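Local structure of flagellar protein FlgA (Thermotoga maritima, 3FRN) at residues 15-20 with 34-39; 100-105 with 129-134. The protein probably acts as a periplasmic chaperone for formation of the P ring of the flagellar basal body. All coordinates share one frame; numbering follows the deposited sequence.

How the interactions relate
The two contacts follow one another along the chain: interaction 1 closes within the N-terminal domain before interaction 2 opens in the HotDog-like one. Each is an antiparallel pairing, but in a different sheet: residues 15-20 and 34-39 form a two-stranded ribbon, whereas 100-105 and 129-134 lie at one end of the larger sheet that includes strands 93-101 and 132-148. Their centres are about 12 Å apart, and they touch. Leu103 CD1 packs 3.6 Å from Gly16 O, while Leu38 lies against both Pro104 and Val133. The N-terminal ribbon is thus packed against the end of the HotDog-like sheet, joining the two domains through mainly apolar side chains.

Interaction 1: residues 15-20 with 34-39; sequences PGVLFL and LMILLP
Leu18 is the bump of this contact, and Leu34, Met35 and Leu37 shape the hollow that takes it. With its CG anti to the backbone N (chi1 172°), the side chain of Leu18 runs beside its own carbonyl carbon and lies alongside Leu34 and Met35, all three pointing the same way. Its CD2 methyl rests over the gap between these neighbours, 3.7 Å from Met35 CG and 3.8 Å from Leu34 CD2. The root of the same side chain is covered by Leu37, whose CD1 sits 3.6 Å from Leu18 CB. Leucine suits the place because it is apolar and long enough to carry that single methyl beyond the backbone to both partners.

At the other end of the ribbon the shapes are flatter. Pro15 and Pro39 cross at about a right angle, Pro15 CG meeting Pro39 CB at 3.8 Å. Between this proline pair and Leu18 comes Gly16, whose extended backbone with positive phi would press a beta carbon against the carbonyl oxygen of Pro15; having none, it fits, and the base of Leu37 packs against its main chain.

Beneath the side chains, Gly16 and Leu37 exchange two backbone hydrogen bonds: Gly16 N to Leu37 O is 3.0 Å and Leu37 N to Gly16 O is 2.9 Å. Past Val17 and Ile36 the regular pairing ends, and Leu18 bonds to two successive residues, its N to Met35 O and its O from Leu34 N. The face bearing Leu18 and Leu37 is buried against strands 42-45 and 65-69, where Val45, Ile67, Tyr43 and Val69 receive it. This is a short, twisted antiparallel beta ribbon, one face of which helps build the hydrophobic core of the FlgA N-terminal domain.

Interaction 2: residues 100-105 with 129-134; sequences FGTLPE and PDTYVT
Phe100 and Thr134 form an antiparallel hydrogen-bonded pair, Phe100 N to Thr134 O and Thr134 N to Phe100 O both 2.8 Å, and beyond Gly101 the pairing frays, keeping a weak Thr102 N to Tyr132 O bond. The Phe100 ring meets Thr134 CB at its edge. At Gly101 a beta carbon would clash with Tyr132 O and jam against the carbonyl O of Phe100, hence the glycine. Gly101 CA stands 3.8 Å from the Tyr132 ring centroid in a CH-pi contact over one face, toward the rim. Chi1 of 80°, setting the tyrosine CG between backbone N and carbonyl carbon, turns the ring that way.

The puckered ring of Pro104 offers an apolar surface, with Thr131 CG2 3.7 Å from its CB and Val133 CG2 3.8 Å from its CD, proline and valine crossing at about a right angle. Asp130 OD1 accepts the Glu105 N-H at 2.9 Å on its syn side. Glu105 OE2 lies 4.2 Å from that oxygen; the like charges may repel mildly, though solvent and, for Asp130, the Glu105 N-H would ease this. This is the fraying end of the antiparallel pairing between strands 93-101 and 132-148, in the HotDog-like domain's sheet.

Interaction 1: residues 15-20 with 34-39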
# COMPACT_ATOMS: atom_id res chain seq x y z
N PRO A 15 -4.61 27.53 10.94
CA PRO A 15 -4.98 27.82 9.54
C PRO A 15 -4.52 29.19 9.04
O PRO A 15 -4.51 30.15 9.81
CB PRO A 15 -6.51 27.73 9.55
CG PRO A 15 -6.84 26.89 10.74
CD PRO A 15 -5.81 27.29 11.76
N GLY A 16 -4.16 29.28 7.77
CA GLY A 16 -3.68 30.54 7.22
C GLY A 16 -2.83 30.36 5.99
O GLY A 16 -3.14 29.54 5.14
N VAL A 17 -1.77 31.14 5.89
CA VAL A 17 -0.86 31.01 4.76
C VAL A 17 0.51 30.63 5.32
O VAL A 17 0.98 31.27 6.26
CB VAL A 17 -0.77 32.32 3.93
CG1 VAL A 17 0.39 32.26 2.96
CG2 VAL A 17 -2.07 32.58 3.19
N LEU A 18 1.11 29.59 4.77
CA LEU A 18 2.45 29.16 5.18
C LEU A 18 3.52 29.88 4.37
O LEU A 18 3.42 29.98 3.15
CB LEU A 18 2.61 27.65 5.00
CG LEU A 18 3.98 27.00 5.20
CD1 LEU A 18 4.25 26.72 6.66
CD2 LEU A 18 4.04 25.72 4.40
N PHE A 19 4.54 30.37 5.07
CA PHE A 19 5.67 31.03 4.43
C PHE A 19 6.94 30.26 4.71
O PHE A 19 7.05 29.58 5.73
CB PHE A 19 5.83 32.45 4.98
CG PHE A 19 4.66 33.35 4.72
CD1 PHE A 19 4.53 34.00 3.49
CD2 PHE A 19 3.71 33.58 5.70
CE1 PHE A 19 3.45 34.84 3.25
CE2 PHE A 19 2.64 34.43 5.46
CZ PHE A 19 2.51 35.06 4.23
N LEU A 20 7.91 30.39 3.80
CA LEU A 20 9.21 29.74 3.93
C LEU A 20 9.85 29.87 5.32
O LEU A 20 10.38 28.89 5.84
CB LEU A 20 10.16 30.29 2.85
CG LEU A 20 11.57 29.69 2.74
CD1 LEU A 20 11.52 28.21 2.37
CD2 LEU A 20 12.37 30.48 1.73
N LEU A 34 3.24 29.90 0.14
CA LEU A 34 3.77 28.58 -0.16
C LEU A 34 2.65 27.55 -0.17
O LEU A 34 2.50 26.80 -1.13
CB LEU A 34 4.84 28.21 0.87
CG LEU A 34 5.74 26.98 0.67
CD1 LEU A 34 6.59 27.11 -0.58
CD2 LEU A 34 6.63 26.81 1.88
N MET A 35 1.86 27.53 0.90
CA MET A 35 0.73 26.61 1.03
C MET A 35 -0.44 27.33 1.70
O MET A 35 -0.24 28.28 2.46
CB MET A 35 1.10 25.39 1.89
CG MET A 35 2.24 24.51 1.38
SD MET A 35 1.75 22.95 0.60
CE MET A 35 2.89 21.87 1.43
N ILE A 36 -1.65 26.88 1.39
CA ILE A 36 -2.87 27.31 2.09
C ILE A 36 -3.14 26.29 3.18
O ILE A 36 -3.46 25.15 2.89
CB ILE A 36 -4.10 27.36 1.13
CG1 ILE A 36 -3.81 28.25 -0.09
CG2 ILE A 36 -5.35 27.85 1.86
CD1 ILE A 36 -3.41 29.67 0.26
N LEU A 37 -3.01 26.71 4.44
CA LEU A 37 -3.11 25.78 5.56
C LEU A 37 -4.55 25.68 6.08
O LEU A 37 -5.11 26.66 6.56
CB LEU A 37 -2.18 26.26 6.66
CG LEU A 37 -0.75 25.73 6.85
CD1 LEU A 37 -0.06 25.34 5.57
CD2 LEU A 37 0.06 26.77 7.61
N LEU A 38 -5.17 24.50 5.97
CA LEU A 38 -6.58 24.33 6.36
C LEU A 38 -6.70 23.47 7.60
O LEU A 38 -5.88 22.57 7.82
CB LEU A 38 -7.41 23.75 5.19
CG LEU A 38 -7.57 24.58 3.92
CD1 LEU A 38 -8.22 23.75 2.83
CD2 LEU A 38 -8.40 25.86 4.15
N PRO A 39 -7.72 23.74 8.45
CA PRO A 39 -7.66 23.13 9.75
C PRO A 39 -7.77 21.60 9.68
O PRO A 39 -8.55 21.07 8.89
CB PRO A 39 -8.89 23.72 10.47
CG PRO A 39 -9.83 24.07 9.34
CD PRO A 39 -8.93 24.56 8.26

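Interaction 2: residues 100-105 with 129-134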
# COMPACT_ATOMS: atom_id res chain seq x y z
N PHE A 100 -3.62 25.12 -4.40
CA PHE A 100 -3.92 26.25 -5.27
C PHE A 100 -5.18 26.96 -4.79
O PHE A 100 -6.07 26.33 -4.23
CB PHE A 100 -4.12 25.79 -6.71
CG PHE A 100 -3.12 24.78 -7.17
CD1 PHE A 100 -3.42 23.42 -7.12
CD2 PHE A 100 -1.87 25.18 -7.63
CE1 PHE A 100 -2.49 22.48 -7.54
CE2 PHE A 100 -0.94 24.24 -8.05
CZ PHE A 100 -1.25 22.89 -8.00
N GLY A 101 -5.25 28.27 -5.02
CA GLY A 101 -6.41 29.07 -4.64
C GLY A 101 -6.10 30.19 -3.66
O GLY A 101 -4.98 30.70 -3.62
N THR A 102 -7.10 30.56 -2.87
CA THR A 102 -6.92 31.54 -1.80
C THR A 102 -7.34 30.96 -0.46
O THR A 102 -8.10 30.00 -0.41
CB THR A 102 -7.69 32.86 -2.08
OG1 THR A 102 -8.83 32.59 -2.92
CG2 THR A 102 -6.79 33.85 -2.80
N LEU A 103 -6.83 31.53 0.62
CA LEU A 103 -7.30 31.17 1.95
C LEU A 103 -8.75 31.65 2.08
O LEU A 103 -9.04 32.83 1.87
CB LEU A 103 -6.42 31.80 3.04
CG LEU A 103 -6.88 31.65 4.49
CD1 LEU A 103 -6.69 30.21 5.00
CD2 LEU A 103 -6.15 32.63 5.38
N PRO A 104 -9.68 30.72 2.37
CA PRO A 104 -11.07 31.09 2.59
C PRO A 104 -11.30 31.80 3.93
O PRO A 104 -10.48 31.68 4.84
CB PRO A 104 -11.80 29.74 2.56
CG PRO A 104 -10.78 28.74 2.93
CD PRO A 104 -9.46 29.26 2.46
N GLU A 105 -12.40 32.53 4.03
CA GLU A 105 -12.76 33.17 5.28
C GLU A 105 -13.20 32.13 6.30
O GLU A 105 -12.71 32.10 7.42
CB GLU A 105 -13.88 34.19 5.06
CG GLU A 105 -13.45 35.46 4.37
CD GLU A 105 -14.62 36.37 4.07
OE1 GLU A 105 -15.72 36.10 4.59
OE2 GLU A 105 -14.45 37.34 3.30
N PRO A 129 -18.12 29.39 0.12
CA PRO A 129 -18.97 30.52 -0.27
C PRO A 129 -18.18 31.70 -0.87
O PRO A 129 -18.67 32.35 -1.79
CB PRO A 129 -19.63 30.92 1.05
CG PRO A 129 -19.67 29.66 1.85
CD PRO A 129 -18.42 28.92 1.49
N ASP A 130 -16.97 31.94 -0.38
CA ASP A 130 -16.16 33.07 -0.84
C ASP A 130 -15.11 32.75 -1.91
O ASP A 130 -14.80 33.61 -2.75
CB ASP A 130 -15.52 33.82 0.34
CG ASP A 130 -14.49 32.99 1.11
OD1 ASP A 130 -13.51 33.60 1.60
OD2 ASP A 130 -14.63 31.76 1.23
N THR A 131 -14.57 31.53 -1.91
CA THR A 131 -13.41 31.20 -2.75
C THR A 131 -13.27 29.68 -3.00
O THR A 131 -14.17 28.90 -2.68
CB THR A 131 -12.10 31.79 -2.14
OG1 THR A 131 -11.05 31.75 -3.10
CG2 THR A 131 -11.67 31.02 -0.91
N TYR A 132 -12.13 29.29 -3.57
CA TYR A 132 -11.85 27.90 -3.94
C TYR A 132 -10.46 27.48 -3.45
O TYR A 132 -9.51 28.26 -3.55
CB TYR A 132 -11.93 27.74 -5.47
CG TYR A 132 -10.68 28.20 -6.20
CD1 TYR A 132 -9.71 27.29 -6.60
CD2 TYR A 132 -10.44 29.56 -6.44
CE1 TYR A 132 -8.54 27.71 -7.25
CE2 TYR A 132 -9.29 29.99 -7.08
CZ TYR A 132 -8.34 29.06 -7.49
OH TYR A 132 -7.19 29.48 -8.12
N VAL A 133 -10.34 26.26 -2.91
CA VAL A 133 -9.02 25.65 -2.66
C VAL A 133 -8.88 24.28 -3.34
O VAL A 133 -9.74 23.41 -3.17
CB VAL A 133 -8.72 25.51 -1.15
CG1 VAL A 133 -7.29 25.04 -0.91
CG2 VAL A 133 -8.96 26.81 -0.42
N THR A 134 -7.82 24.09 -4.13
CA THR A 134 -7.42 22.75 -4.60
C THR A 134 -6.22 22.23 -3.77
O THR A 134 -5.18 22.90 -3.65
CB THR A 134 -7.12 22.73 -6.11
OG1 THR A 134 -8.07 23.56 -6.79
CG2 THR A 134 -7.19 21.30 -6.71
O HOH W 1 -11.50 34.92 1.17